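Local coordinates for DNA repair protein RAD7 (PDB 5ZB2), which works in global genome nucleotide excision repair, which removes damage from non-transcribed DNA, and binds the ubiquitin-ligase component Elc1, at residues S326-S331 and Y350-F355; L76-F81 and L102-L107; P346-L351 and P372-I377. One frame throughout, in Å; residues are numbered along the deposited sequence.

In the fold
All three contacts join neighbouring parallel strands of the leucine-rich repeat (LRR) domain, which makes up most of this C-terminal piece of Rad7. Contact 2 comes first along the chain, at the outermost strand 78-81 and its neighbour 104-108, with helix 89-98 between them. Contacts 1 and 3 follow near the other end, their centres about 11 Å apart; they share strand 350-352, which pairs with 326-328 on one side and 376-378 on the other. The centre of contact 2 lies about 30 Å from that of contact 1, on the opposite side of the chain's centre, and 29 Å from that of contact 3. The same parallel pairing, repeated strand by strand, builds the LRR solenoid.

Contact 1. Residues S326-S331 and Y350-F355; sequences SLNLNS and YLDLGF
N328, N330 and D352 all swing CG away from their own backbone N (chi1 near 180° in all three, -175° in D352), and this common torsion gathers two amides and a carboxylate at the seam between two leucine-rich repeats. Strands 326-328 and 350-352 are neighbouring parallel strands of the solenoid, and each segment runs on into a turn that the polar groups shape. OD1 of N328 accepts the backbone N of N330 at 2.8 Å, an Asx turn; D352 makes the same turn one repeat later, its OD1 taking N of G354 at 3.0 Å. Asparagine and aspartate suit these positions because their short chains place an oxygen within reach of the amide two residues on.

The two turns are also tied to each other. ND2 of N330 donates to OD1 of D352 at 3.2 Å, on the syn side but tilted out of the carboxylate plane, with amide and carboxylate planes nearly perpendicular. OD1 thus accepts from two donors, which probably holds the carboxylate in its rotation. Its other oxygen, OD2, takes a water, while the amide of N328 lies alongside the carboxylate, the planes 25° apart. A side chain on G354 would probably run into N330 ND2, consistent with a glycine here.

On the face opposite D352, L327 and L351 lie side by side, CD1 of L351 3.9 Å from CB of L327; just past the strands L329 and L353 do the same, CD1 of L329 meeting CD2 of L353 at 3.7 Å. Branched, purely apolar chains fit this interior, where L329 and L353 also touch F340 of helix 337-341. The backbone pairing outlasts the strands: past the Asx turns, N of S331 donates to O of G354 at 2.8 Å.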
loop_
_atom_site.group_PDB
_atom_site.type_symbol
_atom_site.label_atom_id
_atom_site.label_comp_id
_atom_site.label_asym_id
_atom_site.label_seq_id
_atom_site.Cartn_x
_atom_site.Cartn_y
_atom_site.Cartn_z
ATOM N N SER A 326 33.646 -4.527 26.156
ATOM C CA SER A 326 32.856 -5.648 26.644
ATOM C C SER A 326 33.623 -6.937 26.388
ATOM O O SER A 326 34.255 -7.096 25.340
ATOM C CB SER A 326 31.473 -5.710 25.978
ATOM O OG SER A 326 31.575 -5.922 24.586
ATOM N N LEU A 327 33.562 -7.851 27.354
ATOM C CA LEU A 327 34.292 -9.110 27.297
ATOM C C LEU A 327 33.396 -10.213 27.834
ATOM O O LEU A 327 32.799 -10.061 28.904
ATOM C CB LEU A 327 35.588 -9.032 28.110
ATOM C CG LEU A 327 36.486 -10.271 28.111
ATOM C CD1 LEU A 327 37.108 -10.495 26.741
ATOM C CD2 LEU A 327 37.562 -10.138 29.172
ATOM N N ASN A 328 33.309 -11.321 27.101
ATOM C CA ASN A 328 32.422 -12.428 27.443
ATOM C C ASN A 328 33.257 -13.684 27.654
ATOM O O ASN A 328 33.793 -14.246 26.693
ATOM C CB ASN A 328 31.379 -12.642 26.347
ATOM C CG ASN A 328 30.365 -13.716 26.698
ATOM O OD1 ASN A 328 30.619 -14.589 27.532
ATOM N ND2 ASN A 328 29.209 -13.662 26.049
ATOM N N LEU A 329 33.354 -14.128 28.909
ATOM C CA LEU A 329 34.069 -15.344 29.278
ATOM C C LEU A 329 33.120 -16.451 29.725
ATOM O O LEU A 329 33.540 -17.391 30.411
ATOM C CB LEU A 329 35.079 -15.040 30.386
ATOM C CG LEU A 329 36.062 -13.899 30.105
ATOM C CD1 LEU A 329 36.853 -13.578 31.359
ATOM C CD2 LEU A 329 37.006 -14.238 28.949
ATOM N N ASN A 330 31.855 -16.365 29.329
ATOM C CA ASN A 330 30.822 -17.256 29.838
ATOM C C ASN A 330 31.180 -18.716 29.604
ATOM O O ASN A 330 31.517 -19.119 28.487
ATOM C CB ASN A 330 29.492 -16.926 29.160
ATOM C CG ASN A 330 28.331 -17.719 29.721
ATOM O OD1 ASN A 330 28.247 -18.936 29.556
ATOM N ND2 ASN A 330 27.412 -17.022 30.370
ATOM N N SER A 331 31.107 -19.505 30.676
ATOM C CA SER A 331 31.295 -20.956 30.688
ATOM C C SER A 331 32.755 -21.372 30.557
ATOM O O SER A 331 33.016 -22.557 30.303
ATOM C CB SER A 331 30.490 -21.653 29.586
ATOM O OG SER A 331 29.114 -21.348 29.681
ATOM N N TYR A 350 31.312 -3.877 30.381
ATOM C CA TYR A 350 30.483 -5.065 30.525
ATOM C C TYR A 350 31.363 -6.307 30.557
ATOM O O TYR A 350 32.290 -6.441 29.753
ATOM C CB TYR A 350 29.467 -5.181 29.378
ATOM C CG TYR A 350 28.636 -6.444 29.436
ATOM C CD1 TYR A 350 27.494 -6.514 30.227
ATOM C CD2 TYR A 350 28.994 -7.569 28.705
ATOM C CE1 TYR A 350 26.733 -7.668 30.288
ATOM C CE2 TYR A 350 28.240 -8.730 28.760
ATOM C CZ TYR A 350 27.111 -8.772 29.552
ATOM O OH TYR A 350 26.356 -9.923 29.610
ATOM N N LEU A 351 31.059 -7.221 31.476
ATOM C CA LEU A 351 31.839 -8.445 31.634
ATOM C C LEU A 351 30.895 -9.592 31.957
ATOM O O LEU A 351 30.206 -9.562 32.981
ATOM C CB LEU A 351 32.896 -8.283 32.731
ATOM C CG LEU A 351 33.815 -9.481 32.995
ATOM C CD1 LEU A 351 34.660 -9.821 31.770
ATOM C CD2 LEU A 351 34.703 -9.211 34.200
ATOM N N ASP A 352 30.871 -10.602 31.090
ATOM C CA ASP A 352 30.010 -11.769 31.255
ATOM C C ASP A 352 30.845 -12.901 31.846
ATOM O O ASP A 352 31.702 -13.471 31.162
ATOM C CB ASP A 352 29.393 -12.178 29.917
ATOM C CG ASP A 352 28.393 -13.319 30.047
ATOM O OD1 ASP A 352 28.387 -14.011 31.088
ATOM O OD2 ASP A 352 27.619 -13.531 29.093
ATOM N N LEU A 353 30.596 -13.222 33.117
ATOM C CA LEU A 353 31.286 -14.311 33.799
ATOM C C LEU A 353 30.339 -15.444 34.168
ATOM O O LEU A 353 30.625 -16.211 35.094
ATOM C CB LEU A 353 31.998 -13.793 35.049
ATOM C CG LEU A 353 33.036 -12.695 34.821
ATOM C CD1 LEU A 353 33.618 -12.240 36.145
ATOM C CD2 LEU A 353 34.147 -13.161 33.882
ATOM N N GLY A 354 29.224 -15.569 33.457
ATOM C CA GLY A 354 28.264 -16.617 33.736
ATOM C C GLY A 354 28.862 -18.002 33.629
ATOM O O GLY A 354 29.500 -18.339 32.627
ATOM N N PHE A 355 28.653 -18.813 34.665
ATOM C CA PHE A 355 29.144 -20.189 34.710
ATOM C C PHE A 355 30.670 -20.254 34.725
ATOM O O PHE A 355 31.258 -21.249 34.297
ATOM C CB PHE A 355 28.591 -21.017 33.544
ATOM C CG PHE A 355 27.102 -21.190 33.580
ATOM C CD1 PHE A 355 26.526 -22.166 34.379
ATOM C CD2 PHE A 355 26.277 -20.383 32.814
ATOM C CE1 PHE A 355 25.152 -22.330 34.418
ATOM C CE2 PHE A 355 24.903 -20.544 32.846
ATOM C CZ PHE A 355 24.341 -21.518 33.650
HETATM O O HOH W 1 26.569 -15.359 27.336
#

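Contact 2. Residues L76-F81 and L102-L107; sequences LKRLTF and LTELSL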
loop_
_atom_site.group_PDB
_atom_site.type_symbol
_atom_site.label_atom_id
_atom_site.label_comp_id
_atom_site.label_asym_id
_atom_site.label_seq_id
_atom_site.Cartn_x
_atom_site.Cartn_y
_atom_site.Cartn_z
ATOM N N LEU A 76 18.114 11.450 7.571
ATOM C CA LEU A 76 18.898 10.398 8.201
ATOM C C LEU A 76 19.454 9.447 7.147
ATOM O O LEU A 76 18.805 9.160 6.137
ATOM C CB LEU A 76 18.031 9.638 9.206
ATOM C CG LEU A 76 18.705 8.584 10.085
ATOM C CD1 LEU A 76 19.779 9.201 10.966
ATOM C CD2 LEU A 76 17.664 7.876 10.936
ATOM N N LYS A 77 20.671 8.959 7.383
ATOM C CA LYS A 77 21.354 8.070 6.448
ATOM C C LYS A 77 21.447 6.635 6.938
ATOM O O LYS A 77 21.354 5.708 6.133
ATOM C CB LYS A 77 22.765 8.599 6.162
ATOM C CG LYS A 77 22.780 9.922 5.407
ATOM C CD LYS A 77 24.024 10.740 5.713
ATOM C CE LYS A 77 25.291 10.064 5.216
ATOM N NZ LYS A 77 25.347 10.002 3.729
ATOM N N ARG A 78 21.626 6.428 8.240
ATOM C CA ARG A 78 21.746 5.098 8.824
ATOM C C ARG A 78 20.619 4.908 9.830
ATOM O O ARG A 78 20.549 5.627 10.831
ATOM C CB ARG A 78 23.108 4.918 9.495
ATOM C CG ARG A 78 24.290 5.153 8.559
ATOM C CD ARG A 78 25.618 5.023 9.287
ATOM N NE ARG A 78 25.750 6.000 10.365
ATOM C CZ ARG A 78 26.778 6.053 11.209
ATOM N NH1 ARG A 78 27.775 5.183 11.108
ATOM N NH2 ARG A 78 26.808 6.979 12.158
ATOM N N LEU A 79 19.744 3.943 9.560
ATOM C CA LEU A 79 18.595 3.659 10.408
ATOM C C LEU A 79 18.623 2.198 10.833
ATOM O O LEU A 79 18.852 1.309 10.005
ATOM C CB LEU A 79 17.280 3.969 9.677
ATOM C CG LEU A 79 15.996 3.644 10.444
ATOM C CD1 LEU A 79 15.892 4.473 11.718
ATOM C CD2 LEU A 79 14.777 3.859 9.556
ATOM N N THR A 80 18.379 1.960 12.122
ATOM C CA THR A 80 18.288 0.620 12.687
ATOM C C THR A 80 16.959 0.484 13.415
ATOM O O THR A 80 16.619 1.326 14.251
ATOM C CB THR A 80 19.449 0.343 13.658
ATOM O OG1 THR A 80 20.688 0.371 12.944
ATOM C CG2 THR A 80 19.294 -1.015 14.340
ATOM N N PHE A 81 16.210 -0.571 13.085
ATOM C CA PHE A 81 14.980 -0.944 13.785
ATOM C C PHE A 81 15.217 -2.300 14.434
ATOM O O PHE A 81 15.403 -3.301 13.733
ATOM C CB PHE A 81 13.783 -1.014 12.829
ATOM C CG PHE A 81 13.195 0.325 12.449
ATOM C CD1 PHE A 81 13.487 1.479 13.160
ATOM C CD2 PHE A 81 12.315 0.413 11.379
ATOM C CE1 PHE A 81 12.922 2.694 12.801
ATOM C CE2 PHE A 81 11.750 1.621 11.019
ATOM C CZ PHE A 81 12.054 2.763 11.730
ATOM N N LEU A 102 18.661 7.253 2.641
ATOM C CA LEU A 102 19.210 6.132 3.390
ATOM C C LEU A 102 20.331 5.447 2.618
ATOM O O LEU A 102 20.232 5.214 1.409
ATOM C CB LEU A 102 18.114 5.117 3.717
ATOM C CG LEU A 102 17.118 5.498 4.816
ATOM C CD1 LEU A 102 16.004 4.466 4.902
ATOM C CD2 LEU A 102 17.811 5.639 6.164
ATOM N N THR A 103 21.405 5.132 3.330
ATOM C CA THR A 103 22.496 4.321 2.810
ATOM C C THR A 103 22.672 3.013 3.561
ATOM O O THR A 103 23.168 2.044 2.980
ATOM C CB THR A 103 23.820 5.099 2.870
ATOM O OG1 THR A 103 24.152 5.378 4.238
ATOM C CG2 THR A 103 23.706 6.403 2.106
ATOM N N GLU A 104 22.275 2.960 4.829
ATOM C CA GLU A 104 22.384 1.762 5.647
ATOM C C GLU A 104 21.063 1.552 6.364
ATOM O O GLU A 104 20.542 2.480 6.992
ATOM C CB GLU A 104 23.524 1.882 6.661
ATOM C CG GLU A 104 24.846 2.305 6.035
ATOM C CD GLU A 104 26.005 2.241 7.008
ATOM O OE1 GLU A 104 25.771 1.954 8.204
ATOM O OE2 GLU A 104 27.150 2.476 6.570
ATOM N N LEU A 105 20.526 0.338 6.270
ATOM C CA LEU A 105 19.240 0.016 6.873
ATOM C C LEU A 105 19.320 -1.359 7.513
ATOM O O LEU A 105 19.768 -2.320 6.881
ATOM C CB LEU A 105 18.114 0.052 5.832
ATOM C CG LEU A 105 16.702 -0.223 6.353
ATOM C CD1 LEU A 105 16.256 0.856 7.328
ATOM C CD2 LEU A 105 15.738 -0.321 5.189
ATOM N N SER A 106 18.890 -1.444 8.768
ATOM C CA SER A 106 18.845 -2.702 9.498
ATOM C C SER A 106 17.418 -2.933 9.964
ATOM O O SER A 106 16.878 -2.130 10.734
ATOM C CB SER A 106 19.807 -2.686 10.685
ATOM O OG SER A 106 19.701 -3.887 11.427
ATOM N N LEU A 107 16.815 -4.029 9.502
ATOM C CA LEU A 107 15.440 -4.401 9.838
ATOM C C LEU A 107 15.491 -5.732 10.581
ATOM O O LEU A 107 15.621 -6.795 9.963
ATOM C CB LEU A 107 14.575 -4.496 8.580
ATOM C CG LEU A 107 14.529 -3.244 7.699
ATOM C CD1 LEU A 107 13.700 -3.473 6.435
ATOM C CD2 LEU A 107 13.987 -2.056 8.481
#
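R78 and E104 run side by side from one face of the paired strands, both with CG beside the backbone N and opposite the carbonyl carbon. E104 stays extended whereas R78 bends at chi3 (-61°), and the aliphatic part of the arginine does the touching: its CD lies 3.3 Å from OE1 of E104. The guanidinium turns off, leaving NE 4.6 Å from that oxygen, too far for a salt bridge, although the opposite charges probably still attract. Further along this face, T80 sets OG1 and CG2 against CB of S106, whose hydroxyl bonds to Q108; small polar residues suit a partly exposed surface.

The other face is apolar. L79 and L105 both carry CG anti to N (chi1 177° and -178°), which lays them alongside each other, CD2 of L79 being 4.0 Å from CD1 of L105. L102 instead sets CG opposite its carbonyl carbon, which brings CD2 to CB of L79 at 3.9 Å. The F81 ring has CG of L79 over one face, offset toward the rim, and is met edge-to-face by F71.

Just before the strands, O of K77 accepts two backbone amides, N of T103 at 2.9 Å and N of E104 at 3.2 Å. Regular parallel pairing follows, with apolar residues inward, L79 and L107 against helix 89-98, and polar residues outward, as is characteristic of consecutive leucine-rich repeats.

Contact 3. Residues P346-L351 and P372-I377; sequences PNLTYL and PNLTVI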
loop_
_atom_site.group_PDB
_atom_site.type_symbol
_atom_site.label_atom_id
_atom_site.label_comp_id
_atom_site.label_asym_id
_atom_site.label_seq_id
_atom_site.Cartn_x
_atom_site.Cartn_y
_atom_site.Cartn_z
ATOM N N PRO A 346 40.958 0.094 31.469
ATOM C CA PRO A 346 40.378 1.413 31.770
ATOM C C PRO A 346 39.001 1.631 31.166
ATOM O O PRO A 346 38.210 2.398 31.731
ATOM C CB PRO A 346 41.408 2.389 31.183
ATOM C CG PRO A 346 42.092 1.619 30.114
ATOM C CD PRO A 346 42.135 0.197 30.589
ATOM N N ASN A 347 38.683 0.983 30.046
ATOM C CA ASN A 347 37.451 1.256 29.315
ATOM C C ASN A 347 36.448 0.109 29.356
ATOM O O ASN A 347 35.390 0.209 28.727
ATOM C CB ASN A 347 37.779 1.597 27.858
ATOM C CG ASN A 347 38.770 2.735 27.737
ATOM O OD1 ASN A 347 38.562 3.816 28.291
ATOM N ND2 ASN A 347 39.864 2.496 27.023
ATOM N N LEU A 348 36.739 -0.969 30.078
ATOM C CA LEU A 348 35.814 -2.091 30.142
ATOM C C LEU A 348 34.561 -1.692 30.914
ATOM O O LEU A 348 34.648 -1.142 32.016
ATOM C CB LEU A 348 36.492 -3.294 30.795
ATOM C CG LEU A 348 35.686 -4.590 30.869
ATOM C CD1 LEU A 348 35.333 -5.088 29.477
ATOM C CD2 LEU A 348 36.470 -5.648 31.631
ATOM N N THR A 349 33.393 -1.960 30.327
ATOM C CA THR A 349 32.116 -1.624 30.947
ATOM C C THR A 349 31.218 -2.825 31.196
ATOM O O THR A 349 30.428 -2.793 32.144
ATOM C CB THR A 349 31.341 -0.618 30.081
ATOM O OG1 THR A 349 30.896 -1.257 28.878
ATOM C CG2 THR A 349 32.216 0.576 29.725
ATOM N N TYR A 350 31.312 -3.877 30.381
ATOM C CA TYR A 350 30.483 -5.065 30.525
ATOM C C TYR A 350 31.363 -6.307 30.557
ATOM O O TYR A 350 32.290 -6.441 29.753
ATOM C CB TYR A 350 29.467 -5.181 29.378
ATOM C CG TYR A 350 28.636 -6.444 29.436
ATOM C CD1 TYR A 350 27.494 -6.514 30.227
ATOM C CD2 TYR A 350 28.994 -7.569 28.705
ATOM C CE1 TYR A 350 26.733 -7.668 30.288
ATOM C CE2 TYR A 350 28.240 -8.730 28.760
ATOM C CZ TYR A 350 27.111 -8.772 29.552
ATOM O OH TYR A 350 26.356 -9.923 29.610
ATOM N N LEU A 351 31.059 -7.221 31.476
ATOM C CA LEU A 351 31.839 -8.445 31.634
ATOM C C LEU A 351 30.895 -9.592 31.957
ATOM O O LEU A 351 30.206 -9.562 32.981
ATOM C CB LEU A 351 32.896 -8.283 32.731
ATOM C CG LEU A 351 33.815 -9.481 32.995
ATOM C CD1 LEU A 351 34.660 -9.821 31.770
ATOM C CD2 LEU A 351 34.703 -9.211 34.200
ATOM N N PRO A 372 37.783 0.856 36.413
ATOM C CA PRO A 372 36.998 2.010 36.881
ATOM C C PRO A 372 35.670 2.189 36.164
ATOM O O PRO A 372 34.726 2.721 36.761
ATOM C CB PRO A 372 37.939 3.196 36.625
ATOM C CG PRO A 372 38.820 2.743 35.517
ATOM C CD PRO A 372 39.026 1.274 35.739
ATOM N N ASN A 373 35.563 1.767 34.906
ATOM C CA ASN A 373 34.348 1.961 34.129
ATOM C C ASN A 373 33.481 0.713 34.048
ATOM O O ASN A 373 32.466 0.728 33.346
ATOM C CB ASN A 373 34.703 2.435 32.716
ATOM C CG ASN A 373 35.211 3.863 32.694
ATOM O OD1 ASN A 373 34.762 4.704 33.472
ATOM N ND2 ASN A 373 36.153 4.142 31.800
ATOM N N LEU A 374 33.847 -0.362 34.742
ATOM C CA LEU A 374 33.031 -1.570 34.737
ATOM C C LEU A 374 31.732 -1.309 35.492
ATOM O O LEU A 374 31.756 -0.886 36.652
ATOM C CB LEU A 374 33.802 -2.728 35.365
ATOM C CG LEU A 374 33.153 -4.113 35.305
ATOM C CD1 LEU A 374 32.827 -4.517 33.875
ATOM C CD2 LEU A 374 34.068 -5.144 35.942
ATOM N N THR A 375 30.598 -1.556 34.834
ATOM C CA THR A 375 29.291 -1.269 35.410
ATOM C C THR A 375 28.405 -2.495 35.587
ATOM O O THR A 375 27.538 -2.482 36.464
ATOM C CB THR A 375 28.536 -0.249 34.541
ATOM O OG1 THR A 375 28.187 -0.847 33.287
ATOM C CG2 THR A 375 29.398 0.981 34.287
ATOM N N VAL A 376 28.591 -3.546 34.791
ATOM C CA VAL A 376 27.762 -4.744 34.871
ATOM C C VAL A 376 28.655 -5.975 34.820
ATOM O O VAL A 376 29.565 -6.063 33.988
ATOM C CB VAL A 376 26.716 -4.788 33.736
ATOM C CG1 VAL A 376 25.856 -6.049 33.845
ATOM C CG2 VAL A 376 25.844 -3.538 33.765
ATOM N N ILE A 377 28.385 -6.926 35.710
ATOM C CA ILE A 377 29.067 -8.216 35.734
ATOM C C ILE A 377 28.004 -9.292 35.890
ATOM O O ILE A 377 27.292 -9.322 36.900
ATOM C CB ILE A 377 30.098 -8.315 36.873
ATOM C CG1 ILE A 377 31.158 -7.216 36.749
ATOM C CG2 ILE A 377 30.757 -9.697 36.877
ATOM C CD1 ILE A 377 32.083 -7.139 37.955
#
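The carbonyl O of T349 is gripped from two sides by T375: the backbone N reaches it at 3.0 Å and the hydroxyl OG1 at 3.2 Å, from opposite faces of the carbonyl plane. A weak third bond comes from N of V376. This bonding lies where two leucine-rich repeats enter their strands, just ahead of the parallel pairing of 350-352 with 376-378. The threonine hydroxyl gets there because chi1 of 68° tucks OG1 between its own backbone N and carbonyl carbon. T349 has nearly the same torsion, 70°, and sends its hydroxyl to the carbonyl of R325 in the preceding repeat, so threonine serves one role at successive seams. Replacing T375 by a valine would probably cost T349 O its hydroxyl donor, leaving it to the backbone N of T375 and the weak bond from N of V376, both on the other face.

Beside it, L374 provides the apolar side. L374 runs beside L348, pointing the same way, and its CD1 becomes a wedge: it lies 3.4 Å from O of T349, 3.9 Å from CB of L351 and 4.1 Å from CG of L348. A leucine is long enough for one methyl to touch all three. On the opposite face of the strands, V376 lies at a slant to the Y350 side chain, its CB 4.0 Å from ring atom CD1; the beta-branched valine, here partly exposed, keeps its bulk close to the strand.

Both segments open with the sequence Pro-Asn-Leu-Thr, after helix 361-370 in the later one. Here N373 faces the neighbouring segment, and its ND2 makes a short, strongly bent and weak bond of 2.7 Å to O of P346.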